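Local structure of listeriolysin O (Listeria monocytogenes, 4CDB) at residues Met1-Pro7 against Asn221-Pro225; Gly57-Val63 against Thr372-Asp378; Ala259-Gln263 against Gly344-Ala348. The protein punctures cholesterol-containing host membranes by binding them, changing shape and assembling into oligomeric pores. All blocks are in the same frame, centred on the assembly; numbering follows the deposited sequence.

Interaction 1 (Met1-Pro7 against Asn221-Pro225); sequences MAPPASP and NVNEP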
ATOM      1  N   MET A   1     -12.829 -24.687  -2.994  1.00109.53           N
ATOM      2  CA  MET A   1     -12.761 -26.133  -3.161  1.00110.11           C
ATOM      3  C   MET A   1     -11.749 -26.775  -2.223  1.00107.57           C
ATOM      4  O   MET A   1     -10.794 -26.135  -1.778  1.00107.16           O
ATOM      5  CB  MET A   1     -12.394 -26.499  -4.602  1.00109.43           C
ATOM      6  CG  MET A   1     -13.530 -26.392  -5.605  1.00110.12           C
ATOM      7  SD  MET A   1     -14.874 -27.554  -5.305  1.00193.45           S
ATOM      8  CE  MET A   1     -16.158 -26.441  -4.736  1.00 87.68           C
ATOM      9  N   ALA A   2     -11.982 -28.048  -1.924  1.00104.42           N
ATOM     10  CA  ALA A   2     -10.975 -28.901  -1.318  1.00 99.04           C
ATOM     11  C   ALA A   2     -10.329 -29.651  -2.476  1.00 91.51           C
ATOM     12  O   ALA A   2     -10.949 -29.800  -3.530  1.00 91.35           O
ATOM     13  CB  ALA A   2     -11.623 -29.866  -0.338  1.00100.79           C
ATOM     14  N   PRO A   3      -9.080 -30.113  -2.301  1.00 83.67           N
ATOM     15  CA  PRO A   3      -8.410 -30.807  -3.409  1.00 76.22           C
ATOM     16  C   PRO A   3      -9.175 -32.043  -3.887  1.00 70.06           C
ATOM     17  O   PRO A   3      -9.701 -32.793  -3.062  1.00 71.03           O
ATOM     18  CB  PRO A   3      -7.056 -31.209  -2.809  1.00 75.47           C
ATOM     19  CG  PRO A   3      -7.242 -31.128  -1.322  1.00 78.40           C
ATOM     20  CD  PRO A   3      -8.220 -30.019  -1.109  1.00 82.02           C
ATOM     21  N   PRO A   4      -9.248 -32.244  -5.213  1.00 60.50           N
ATOM     22  CA  PRO A   4      -9.935 -33.398  -5.803  1.00 55.98           C
ATOM     23  C   PRO A   4      -9.191 -34.703  -5.536  1.00 54.22           C
ATOM     24  O   PRO A   4      -8.062 -34.682  -5.045  1.00 50.26           O
ATOM     25  CB  PRO A   4      -9.909 -33.086  -7.301  1.00 52.94           C
ATOM     26  CG  PRO A   4      -8.712 -32.220  -7.481  1.00 53.54           C
ATOM     27  CD  PRO A   4      -8.656 -31.372  -6.242  1.00 54.07           C
ATOM     28  N   ALA A   5      -9.821 -35.826  -5.860  1.00 54.14           N
ATOM     29  CA  ALA A   5      -9.200 -37.130  -5.656  1.00 53.47           C
ATOM     30  C   ALA A   5      -8.153 -37.418  -6.730  1.00 54.30           C
ATOM     31  O   ALA A   5      -8.280 -36.968  -7.870  1.00 54.64           O
ATOM     32  CB  ALA A   5     -10.256 -38.225  -5.633  1.00 52.78           C
ATOM     33  N   SER A   6      -7.118 -38.166  -6.360  1.00 56.01           N
ATOM     34  CA  SER A   6      -6.065 -38.537  -7.299  1.00 62.95           C
ATOM     35  C   SER A   6      -6.588 -39.494  -8.368  1.00 60.43           C
ATOM     36  O   SER A   6      -7.441 -40.339  -8.088  1.00 58.19           O
ATOM     37  CB  SER A   6      -4.886 -39.176  -6.560  1.00 67.56           C
ATOM     38  OG  SER A   6      -4.335 -38.282  -5.607  1.00 69.87           O
ATOM     39  N   PRO A   7      -6.079 -39.359  -9.603  1.00 57.63           N
ATOM     40  CA  PRO A   7      -6.436 -40.262 -10.703  1.00 58.27           C
ATOM     41  C   PRO A   7      -5.934 -41.673 -10.416  1.00 65.60           C
ATOM     42  O   PRO A   7      -5.074 -41.834  -9.548  1.00 63.69           O
ATOM     43  CB  PRO A   7      -5.670 -39.680 -11.899  1.00 56.08           C
ATOM     44  CG  PRO A   7      -5.361 -38.272 -11.522  1.00 54.88           C
ATOM     45  CD  PRO A   7      -5.172 -38.285 -10.041  1.00 55.26           C
ATOM     46  N   ASN A 221      -7.596 -25.949  -8.611  1.00 31.53           N
ATOM     47  CA  ASN A 221      -6.665 -26.665  -7.743  1.00 38.62           C
ATOM     48  C   ASN A 221      -6.363 -28.088  -8.226  1.00 37.83           C
ATOM     49  O   ASN A 221      -7.057 -28.625  -9.094  1.00 33.45           O
ATOM     50  CB  ASN A 221      -7.169 -26.675  -6.298  1.00 38.14           C
ATOM     51  CG  ASN A 221      -8.473 -27.426  -6.141  1.00 49.91           C
ATOM     52  OD1 ASN A 221      -9.191 -27.652  -7.114  1.00 61.16           O
ATOM     53  ND2 ASN A 221      -8.790 -27.815  -4.912  1.00 52.70           N
ATOM     54  N   VAL A 222      -5.319 -28.687  -7.655  1.00 33.00           N
ATOM     55  CA  VAL A 222      -4.849 -30.005  -8.068  1.00 33.08           C
ATOM     56  C   VAL A 222      -4.972 -30.994  -6.913  1.00 33.53           C
ATOM     57  O   VAL A 222      -4.865 -30.609  -5.750  1.00 30.65           O
ATOM     58  CB  VAL A 222      -3.371 -29.940  -8.511  1.00 41.85           C
ATOM     59  CG1 VAL A 222      -2.945 -31.233  -9.178  1.00 48.15           C
ATOM     60  CG2 VAL A 222      -3.164 -28.785  -9.463  1.00 45.69           C
ATOM     61  N   ASN A 223      -5.210 -32.264  -7.233  1.00 36.99           N
ATOM     62  CA  ASN A 223      -5.226 -33.323  -6.227  1.00 38.24           C
ATOM     63  C   ASN A 223      -3.904 -33.380  -5.465  1.00 33.18           C
ATOM     64  O   ASN A 223      -2.851 -33.066  -6.018  1.00 29.43           O
ATOM     65  CB  ASN A 223      -5.488 -34.678  -6.887  1.00 42.03           C
ATOM     66  CG  ASN A 223      -4.337 -35.128  -7.770  1.00 36.34           C
ATOM     67  OD1 ASN A 223      -4.154 -34.621  -8.876  1.00 33.09           O
ATOM     68  ND2 ASN A 223      -3.558 -36.089  -7.283  1.00 36.95           N
ATOM     69  N   GLU A 224      -3.963 -33.770  -4.195  1.00 38.07           N
ATOM     70  CA  GLU A 224      -2.750 -33.955  -3.406  1.00 43.79           C
ATOM     71  C   GLU A 224      -2.354 -35.428  -3.394  1.00 45.06           C
ATOM     72  O   GLU A 224      -3.013 -36.245  -2.753  1.00 43.89           O
ATOM     73  CB  GLU A 224      -2.937 -33.433  -1.979  1.00 50.82           C
ATOM     74  CG  GLU A 224      -3.178 -31.932  -1.886  1.00 59.85           C
ATOM     75  CD  GLU A 224      -3.242 -31.430  -0.453  1.00 69.49           C
ATOM     76  OE1 GLU A 224      -3.149 -32.258   0.477  1.00 71.93           O
ATOM     77  OE2 GLU A 224      -3.383 -30.203  -0.257  1.00 71.53           O
ATOM     78  N   PRO A 225      -1.267 -35.767  -4.103  1.00 48.66           N
ATOM     79  CA  PRO A 225      -0.825 -37.160  -4.241  1.00 48.79           C
ATOM     80  C   PRO A 225      -0.379 -37.762  -2.912  1.00 48.11           C
ATOM     81  O   PRO A 225       0.259 -37.082  -2.105  1.00 41.79           O
ATOM     82  CB  PRO A 225       0.364 -37.054  -5.200  1.00 50.19           C
ATOM     83  CG  PRO A 225       0.876 -35.666  -5.008  1.00 50.35           C
ATOM     84  CD  PRO A 225      -0.345 -34.828  -4.765  1.00 51.65           C
TER
HETATM   85  O   HOH W   1      -6.138 -35.025  -3.127  1.00 60.19           O
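The amide of N223 donates from ND2 to S6 OG at 2.9 Å, with the hydroxyl tilted 26° out of the amide plane. Its CG sits between backbone N and carbonyl carbon (chi1 68°), which carries the amide over to the proline-rich tail, while OD1 is taken by the backbone N of T115 on strand 114-118. The amide is thus gripped at both ends and its rotation fixed. A second, weak bond runs from N221 ND2 to A2 O at 3.2 Å. Between the two, one water joins the backbones, giving a proton to P4 O and accepting one from E224 N, each at 2.7 Å. The P4 ring lies against the strand end, its CG 3.5 Å from N223 N and its CD beside the N221 amide. P3 crosses E224 at a slant, P3 CB 4.1 Å from E224 CG and P3 CG near the carboxylate. P7 CD approaches from the opposite direction, about equally far from both ends of the N223 amide. With one firm and one weak side-chain bond and a water replacing regular strand pairing, an extended, proline-rich N-terminal segment lies along the end of strand 207-222, in the large antiparallel sheet of a cholesterol-dependent cytolysin.

Interaction 2 (Gly57-Val63 against Thr372-Asp378); sequences GNEYIVV and TSKAYTD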
ATOM      1  N   GLY A  57       8.664  29.316   1.344  1.00 91.24           N
ATOM      2  CA  GLY A  57       7.551  30.137   0.903  1.00 90.05           C
ATOM      3  C   GLY A  57       6.769  30.723   2.063  1.00 88.41           C
ATOM      4  O   GLY A  57       7.345  31.295   2.989  1.00 90.32           O
ATOM      5  N   ASN A  58       5.449  30.578   2.010  1.00 84.77           N
ATOM      6  CA  ASN A  58       4.582  31.077   3.069  1.00 78.18           C
ATOM      7  C   ASN A  58       4.350  30.038   4.160  1.00 72.14           C
ATOM      8  O   ASN A  58       3.407  30.152   4.944  1.00 66.63           O
ATOM      9  CB  ASN A  58       3.240  31.534   2.493  1.00 80.48           C
ATOM     10  CG  ASN A  58       2.538  30.440   1.699  1.00 85.07           C
ATOM     11  OD1 ASN A  58       3.012  29.306   1.616  1.00 85.82           O
ATOM     12  ND2 ASN A  58       1.394  30.780   1.116  1.00 87.53           N
ATOM     13  N   GLU A  59       5.211  29.024   4.203  1.00 71.62           N
ATOM     14  CA  GLU A  59       5.048  27.923   5.147  1.00 68.61           C
ATOM     15  C   GLU A  59       6.336  27.560   5.881  1.00 63.45           C
ATOM     16  O   GLU A  59       7.436  27.920   5.455  1.00 64.22           O
ATOM     17  CB  GLU A  59       4.507  26.682   4.432  1.00 68.78           C
ATOM     18  CG  GLU A  59       3.067  26.797   3.962  1.00 73.72           C
ATOM     19  CD  GLU A  59       2.565  25.519   3.316  1.00 78.40           C
ATOM     20  OE1 GLU A  59       3.393  24.759   2.768  1.00 76.93           O
ATOM     21  OE2 GLU A  59       1.342  25.273   3.358  1.00 81.64           O
ATOM     22  N   TYR A  60       6.181  26.843   6.991  1.00 57.53           N
ATOM     23  CA  TYR A  60       7.309  26.253   7.703  1.00 53.04           C
ATOM     24  C   TYR A  60       7.104  24.746   7.744  1.00 52.33           C
ATOM     25  O   TYR A  60       6.054  24.268   8.183  1.00 47.04           O
ATOM     26  CB  TYR A  60       7.408  26.804   9.124  1.00 44.22           C
ATOM     27  CG  TYR A  60       8.686  26.415   9.834  1.00 48.68           C
ATOM     28  CD1 TYR A  60       9.847  27.154   9.662  1.00 52.04           C
ATOM     29  CD2 TYR A  60       8.731  25.309  10.676  1.00 45.83           C
ATOM     30  CE1 TYR A  60      11.019  26.805  10.305  1.00 54.63           C
ATOM     31  CE2 TYR A  60       9.898  24.953  11.326  1.00 43.53           C
ATOM     32  CZ  TYR A  60      11.040  25.706  11.136  1.00 51.91           C
ATOM     33  OH  TYR A  60      12.206  25.357  11.779  1.00 54.39           O
ATOM     34  N   ILE A  61       8.104  23.998   7.283  1.00 54.03           N
ATOM     35  CA  ILE A  61       7.972  22.551   7.146  1.00 52.00           C
ATOM     36  C   ILE A  61       8.771  21.789   8.202  1.00 50.47           C
ATOM     37  O   ILE A  61       9.978  21.995   8.353  1.00 52.79           O
ATOM     38  CB  ILE A  61       8.416  22.070   5.747  1.00 55.19           C
ATOM     39  CG1 ILE A  61       7.685  22.850   4.653  1.00 55.51           C
ATOM     40  CG2 ILE A  61       8.170  20.573   5.597  1.00 53.31           C
ATOM     41  CD1 ILE A  61       6.185  22.641   4.646  1.00 55.16           C
ATOM     42  N   VAL A  62       8.089  20.906   8.925  1.00 42.04           N
ATOM     43  CA  VAL A  62       8.747  20.028   9.883  1.00 44.49           C
ATOM     44  C   VAL A  62       8.750  18.590   9.354  1.00 48.23           C
ATOM     45  O   VAL A  62       7.696  18.029   9.054  1.00 47.25           O
ATOM     46  CB  VAL A  62       8.057  20.076  11.266  1.00 41.95           C
ATOM     47  CG1 VAL A  62       8.745  19.127  12.226  1.00 38.65           C
ATOM     48  CG2 VAL A  62       8.063  21.499  11.826  1.00 42.25           C
ATOM     49  N   VAL A  63       9.935  17.999   9.228  1.00 47.65           N
ATOM     50  CA  VAL A  63      10.051  16.642   8.700  1.00 47.23           C
ATOM     51  C   VAL A  63      10.555  15.669   9.762  1.00 48.19           C
ATOM     52  O   VAL A  63      11.653  15.836  10.296  1.00 49.87           O
ATOM     53  CB  VAL A  63      10.996  16.587   7.477  1.00 47.05           C
ATOM     54  CG1 VAL A  63      11.134  15.154   6.976  1.00 47.50           C
ATOM     55  CG2 VAL A  63      10.489  17.502   6.369  1.00 42.15           C
ATOM     56  N   THR A 372       7.234  11.395   7.867  1.00 55.16           N
ATOM     57  CA  THR A 372       6.009  12.169   8.019  1.00 55.95           C
ATOM     58  C   THR A 372       6.351  13.650   8.114  1.00 58.01           C
ATOM     59  O   THR A 372       7.362  14.024   8.707  1.00 57.21           O
ATOM     60  CB  THR A 372       5.214  11.743   9.267  1.00 58.70           C
ATOM     61  OG1 THR A 372       6.031  11.895  10.434  1.00 63.35           O
ATOM     62  CG2 THR A 372       4.771  10.294   9.146  1.00 63.28           C
ATOM     63  N   SER A 373       5.507  14.492   7.527  1.00 59.02           N
ATOM     64  CA  SER A 373       5.760  15.927   7.521  1.00 59.34           C
ATOM     65  C   SER A 373       4.598  16.731   8.104  1.00 63.23           C
ATOM     66  O   SER A 373       3.508  16.205   8.330  1.00 61.92           O
ATOM     67  CB  SER A 373       6.079  16.411   6.106  1.00 54.81           C
ATOM     68  OG  SER A 373       4.947  16.301   5.267  1.00 56.12           O
ATOM     69  N   LYS A 374       4.851  18.014   8.342  1.00 65.12           N
ATOM     70  CA  LYS A 374       3.861  18.910   8.917  1.00 64.22           C
ATOM     71  C   LYS A 374       4.095  20.308   8.359  1.00 60.14           C
ATOM     72  O   LYS A 374       5.218  20.817   8.394  1.00 59.77           O
ATOM     73  CB  LYS A 374       3.986  18.924  10.441  1.00 68.84           C
ATOM     74  CG  LYS A 374       2.680  18.733  11.202  1.00 74.45           C
ATOM     75  CD  LYS A 374       1.786  19.958  11.114  1.00 78.72           C
ATOM     76  CE  LYS A 374       0.793  19.996  12.270  1.00 80.68           C
ATOM     77  NZ  LYS A 374      -0.036  18.761  12.348  1.00 81.88           N
ATOM     78  N   ALA A 375       3.039  20.923   7.836  1.00 57.57           N
ATOM     79  CA  ALA A 375       3.152  22.245   7.229  1.00 57.18           C
ATOM     80  C   ALA A 375       2.471  23.313   8.082  1.00 56.21           C
ATOM     81  O   ALA A 375       1.295  23.191   8.427  1.00 53.70           O
ATOM     82  CB  ALA A 375       2.570  22.236   5.823  1.00 55.53           C
ATOM     83  N   TYR A 376       3.216  24.360   8.420  1.00 55.00           N
ATOM     84  CA  TYR A 376       2.670  25.464   9.202  1.00 54.04           C
ATOM     85  C   TYR A 376       2.645  26.747   8.376  1.00 51.31           C
ATOM     86  O   TYR A 376       3.694  27.262   7.988  1.00 50.37           O
ATOM     87  CB  TYR A 376       3.483  25.668  10.482  1.00 51.95           C
ATOM     88  CG  TYR A 376       3.448  24.489  11.430  1.00 54.07           C
ATOM     89  CD1 TYR A 376       4.362  23.448  11.308  1.00 56.90           C
ATOM     90  CD2 TYR A 376       2.507  24.418  12.449  1.00 52.26           C
ATOM     91  CE1 TYR A 376       4.336  22.369  12.171  1.00 53.20           C
ATOM     92  CE2 TYR A 376       2.475  23.342  13.317  1.00 56.41           C
ATOM     93  CZ  TYR A 376       3.391  22.321  13.173  1.00 55.45           C
ATOM     94  OH  TYR A 376       3.366  21.246  14.032  1.00 60.62           O
ATOM     95  N   THR A 377       1.446  27.259   8.113  1.00 47.48           N
ATOM     96  CA  THR A 377       1.286  28.451   7.284  1.00 56.73           C
ATOM     97  C   THR A 377       1.635  29.723   8.057  1.00 53.90           C
ATOM     98  O   THR A 377       1.339  29.835   9.248  1.00 49.02           O
ATOM     99  CB  THR A 377      -0.153  28.569   6.739  1.00 61.34           C
ATOM    100  OG1 THR A 377      -0.582  27.297   6.237  1.00 66.09           O
ATOM    101  CG2 THR A 377      -0.225  29.603   5.622  1.00 61.53           C
ATOM    102  N   ASP A 378       2.266  30.677   7.374  1.00 55.02           N
ATOM    103  CA  ASP A 378       2.593  31.970   7.969  1.00 56.23           C
ATOM    104  C   ASP A 378       1.320  32.731   8.319  1.00 55.00           C
ATOM    105  O   ASP A 378       0.233  32.378   7.860  1.00 54.69           O
ATOM    106  CB  ASP A 378       3.444  32.810   7.014  1.00 60.12           C
ATOM    107  CG  ASP A 378       4.832  32.238   6.813  1.00 68.21           C
ATOM    108  OD1 ASP A 378       5.274  31.436   7.662  1.00 72.98           O
ATOM    109  OD2 ASP A 378       5.484  32.597   5.810  1.00 70.44           O
TER
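Y376 holds its CG anti to the carbonyl carbon (chi1 -63°), which sets the ring alongside strand 59-63, with CD1 3.6 Å from Y60 O, the oxygen lying at the ring edge and in its plane. V62, with CG1 anti to its backbone N (chi1 179°), is left with CG2 directed at the same ring, 3.8 Å from Y376 CE1. Y60, on the same face of the sheet, swings its own ring away from strand 372-377 to pack on N401 and Y402 of strand 391-402. On the other face, I61 CD1 meets A375 CB at 3.8 Å, and the E59 carboxylate lies over that same methyl. Between these two layers of side chains the strands run antiparallel, with Y60 and Y376 bonded both ways, N to O, at 2.7 and 2.8 Å. V62 and K374 are also bonded both ways, at 2.9 Å, V62 N to K374 O being nearly straight (174° at the hydrogen). At the strand end D378 N reaches N58 O at 2.7 Å. The carboxylate of D378 folds back over the N58 carbonyl, and its OD2 makes a salt bridge with K55, so charge on strand 52-56 probably steadies it. This is regular antiparallel pairing of long strands, 59-74 and 362-385, which in cholesterol-dependent cytolysins curve between the pore-forming part and the C-terminal beta sandwich.

Interaction 3 (Ala259-Gln263 against Gly344-Ala348); sequences AYGRQ and GVPIA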
ATOM      1  N   ALA A 259      -5.214 -18.805  -8.822  1.00 28.90           N
ATOM      2  CA  ALA A 259      -6.333 -17.871  -8.877  1.00 27.76           C
ATOM      3  C   ALA A 259      -6.347 -17.129 -10.213  1.00 26.69           C
ATOM      4  O   ALA A 259      -5.341 -16.541 -10.622  1.00 29.12           O
ATOM      5  CB  ALA A 259      -6.268 -16.882  -7.719  1.00 26.31           C
ATOM      6  N   TYR A 260      -7.486 -17.170 -10.898  1.00 27.70           N
ATOM      7  CA  TYR A 260      -7.634 -16.502 -12.187  1.00 28.52           C
ATOM      8  C   TYR A 260      -8.573 -15.312 -12.055  1.00 36.33           C
ATOM      9  O   TYR A 260      -9.558 -15.368 -11.319  1.00 29.84           O
ATOM     10  CB  TYR A 260      -8.189 -17.469 -13.238  1.00 31.37           C
ATOM     11  CG  TYR A 260      -7.282 -18.634 -13.570  1.00 35.13           C
ATOM     12  CD1 TYR A 260      -7.264 -19.773 -12.774  1.00 32.36           C
ATOM     13  CD2 TYR A 260      -6.465 -18.607 -14.692  1.00 28.63           C
ATOM     14  CE1 TYR A 260      -6.447 -20.845 -13.077  1.00 33.78           C
ATOM     15  CE2 TYR A 260      -5.642 -19.676 -15.006  1.00 29.23           C
ATOM     16  CZ  TYR A 260      -5.638 -20.792 -14.193  1.00 35.20           C
ATOM     17  OH  TYR A 260      -4.825 -21.861 -14.496  1.00 33.61           O
ATOM     18  N   GLY A 261      -8.273 -14.238 -12.777  1.00 29.87           N
ATOM     19  CA  GLY A 261      -9.131 -13.070 -12.764  1.00 30.86           C
ATOM     20  C   GLY A 261      -8.490 -11.780 -13.235  1.00 36.29           C
ATOM     21  O   GLY A 261      -7.662 -11.768 -14.148  1.00 35.94           O
ATOM     22  N   ARG A 262      -8.883 -10.687 -12.594  1.00 31.26           N
ATOM     23  CA  ARG A 262      -8.482  -9.351 -13.008  1.00 33.82           C
ATOM     24  C   ARG A 262      -7.798  -8.649 -11.844  1.00 30.69           C
ATOM     25  O   ARG A 262      -8.266  -8.729 -10.707  1.00 33.51           O
ATOM     26  CB  ARG A 262      -9.724  -8.571 -13.448  1.00 42.27           C
ATOM     27  CG  ARG A 262      -9.495  -7.120 -13.830  1.00 48.86           C
ATOM     28  CD  ARG A 262     -10.808  -6.482 -14.265  1.00 50.30           C
ATOM     29  NE  ARG A 262     -10.650  -5.089 -14.670  1.00 52.11           N
ATOM     30  CZ  ARG A 262     -10.850  -4.051 -13.866  1.00 56.42           C
ATOM     31  NH1 ARG A 262     -11.220  -4.247 -12.607  1.00 57.07           N
ATOM     32  NH2 ARG A 262     -10.683  -2.816 -14.319  1.00 57.11           N
ATOM     33  N   GLN A 263      -6.685  -7.976 -12.114  1.00 32.50           N
ATOM     34  CA  GLN A 263      -5.961  -7.280 -11.054  1.00 31.61           C
ATOM     35  C   GLN A 263      -5.679  -5.827 -11.407  1.00 32.62           C
ATOM     36  O   GLN A 263      -5.230  -5.520 -12.512  1.00 34.76           O
ATOM     37  CB  GLN A 263      -4.652  -8.000 -10.718  1.00 30.32           C
ATOM     38  CG  GLN A 263      -3.908  -7.393  -9.531  1.00 40.91           C
ATOM     39  CD  GLN A 263      -2.705  -8.210  -9.103  1.00 48.31           C
ATOM     40  OE1 GLN A 263      -2.251  -8.116  -7.963  1.00 52.66           O
ATOM     41  NE2 GLN A 263      -2.176  -9.013 -10.020  1.00 47.95           N
ATOM     42  N   GLY A 344     -10.209 -13.881 -17.464  1.00 65.32           N
ATOM     43  CA  GLY A 344      -9.240 -13.666 -16.405  1.00 61.61           C
ATOM     44  C   GLY A 344      -7.906 -14.340 -16.660  1.00 56.83           C
ATOM     45  O   GLY A 344      -7.815 -15.304 -17.422  1.00 56.72           O
ATOM     46  N   VAL A 345      -6.866 -13.826 -16.012  1.00 51.76           N
ATOM     47  CA  VAL A 345      -5.520 -14.358 -16.161  1.00 42.00           C
ATOM     48  C   VAL A 345      -5.021 -14.802 -14.792  1.00 35.09           C
ATOM     49  O   VAL A 345      -5.583 -14.396 -13.774  1.00 35.32           O
ATOM     50  CB  VAL A 345      -4.567 -13.288 -16.739  1.00 45.82           C
ATOM     51  CG1 VAL A 345      -5.066 -12.808 -18.093  1.00 44.37           C
ATOM     52  CG2 VAL A 345      -4.427 -12.120 -15.772  1.00 45.25           C
ATOM     53  N   PRO A 346      -3.979 -15.653 -14.755  1.00 33.27           N
ATOM     54  CA  PRO A 346      -3.396 -15.999 -13.452  1.00 28.80           C
ATOM     55  C   PRO A 346      -2.864 -14.756 -12.734  1.00 28.12           C
ATOM     56  O   PRO A 346      -2.110 -13.974 -13.322  1.00 30.22           O
ATOM     57  CB  PRO A 346      -2.240 -16.934 -13.824  1.00 29.74           C
ATOM     58  CG  PRO A 346      -2.642 -17.522 -15.145  1.00 30.62           C
ATOM     59  CD  PRO A 346      -3.357 -16.411 -15.857  1.00 32.04           C
ATOM     60  N   ILE A 347      -3.266 -14.574 -11.481  1.00 27.57           N
ATOM     61  CA  ILE A 347      -2.856 -13.401 -10.717  1.00 31.65           C
ATOM     62  C   ILE A 347      -2.301 -13.766  -9.342  1.00 28.75           C
ATOM     63  O   ILE A 347      -1.693 -12.934  -8.667  1.00 35.77           O
ATOM     64  CB  ILE A 347      -4.015 -12.392 -10.563  1.00 32.08           C
ATOM     65  CG1 ILE A 347      -5.269 -13.087 -10.029  1.00 36.48           C
ATOM     66  CG2 ILE A 347      -4.311 -11.711 -11.892  1.00 29.01           C
ATOM     67  CD1 ILE A 347      -6.478 -12.170  -9.934  1.00 38.50           C
ATOM     68  N   ALA A 348      -2.515 -15.012  -8.934  1.00 26.43           N
ATOM     69  CA  ALA A 348      -1.996 -15.516  -7.667  1.00 26.02           C
ATOM     70  C   ALA A 348      -2.021 -17.036  -7.660  1.00 30.09           C
ATOM     71  O   ALA A 348      -2.822 -17.651  -8.362  1.00 32.57           O
ATOM     72  CB  ALA A 348      -2.812 -14.975  -6.506  1.00 26.65           C
TER
HETATM   73  O   HOH W   2      -0.019 -10.831  -8.475  1.00 42.88           O
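A259 and Y260 pair antiparallel with strand 345-348 through a beta bulge, the register slipping by one residue between them, and the chain then turns a corner at G261. Two bonds link A259 to the opposite strand: its N reaches A348 O at 2.7 Å, and its O receives I347 N almost head-on, at 3.0 Å. G261 is bonded both ways to V345, N to O and O to N, each at 2.9 Å. Here the two glycine backbones meet closely, with G344 CA 3.3 Å from G261 O. On one face of the sheet the Y260 ring slants across P346, Y260 CE2 3.7 Å from P346 CG, while its ring also meets that of Y218 on strand 207-222. On the other face the methyls of A259 and A348 lie together. I347 fills the inside of the corner. With CG1 between backbone N and carbonyl carbon (chi1 51°), it sends CD1 toward G261 and R262 N, whereas CG2 lies against Q263 CB at 3.9 Å. Beyond the corner R262 turns away to bond Q215, and Q263 OE1 accepts from K214. At the other end of that amide a water accepts from Q263 NE2 at 3.2 Å and lies 2.7 Å from I347 O, to which it can donate.

Interactions 1 and 3 belong to the same antiparallel sheet: strand 207-222, whose last two residues open segment 221-225, lies beside both strands that meet at the corner of 259-263. Their centres are 20 Å apart and their nearest atoms about 7 Å, without touching. Interaction 2 sits across the chain's centre in the separate mixed sheet, its centre 59 Å from interaction 1 and 44 Å from interaction 3. Strand 345-353 of interaction 3 is followed in the chain by strand 362-385 of interaction 2, so the chain itself joins the two sheets. Bound sodium ions lie about 4 Å from the Q263 side chain and about 5 Å from that of T372.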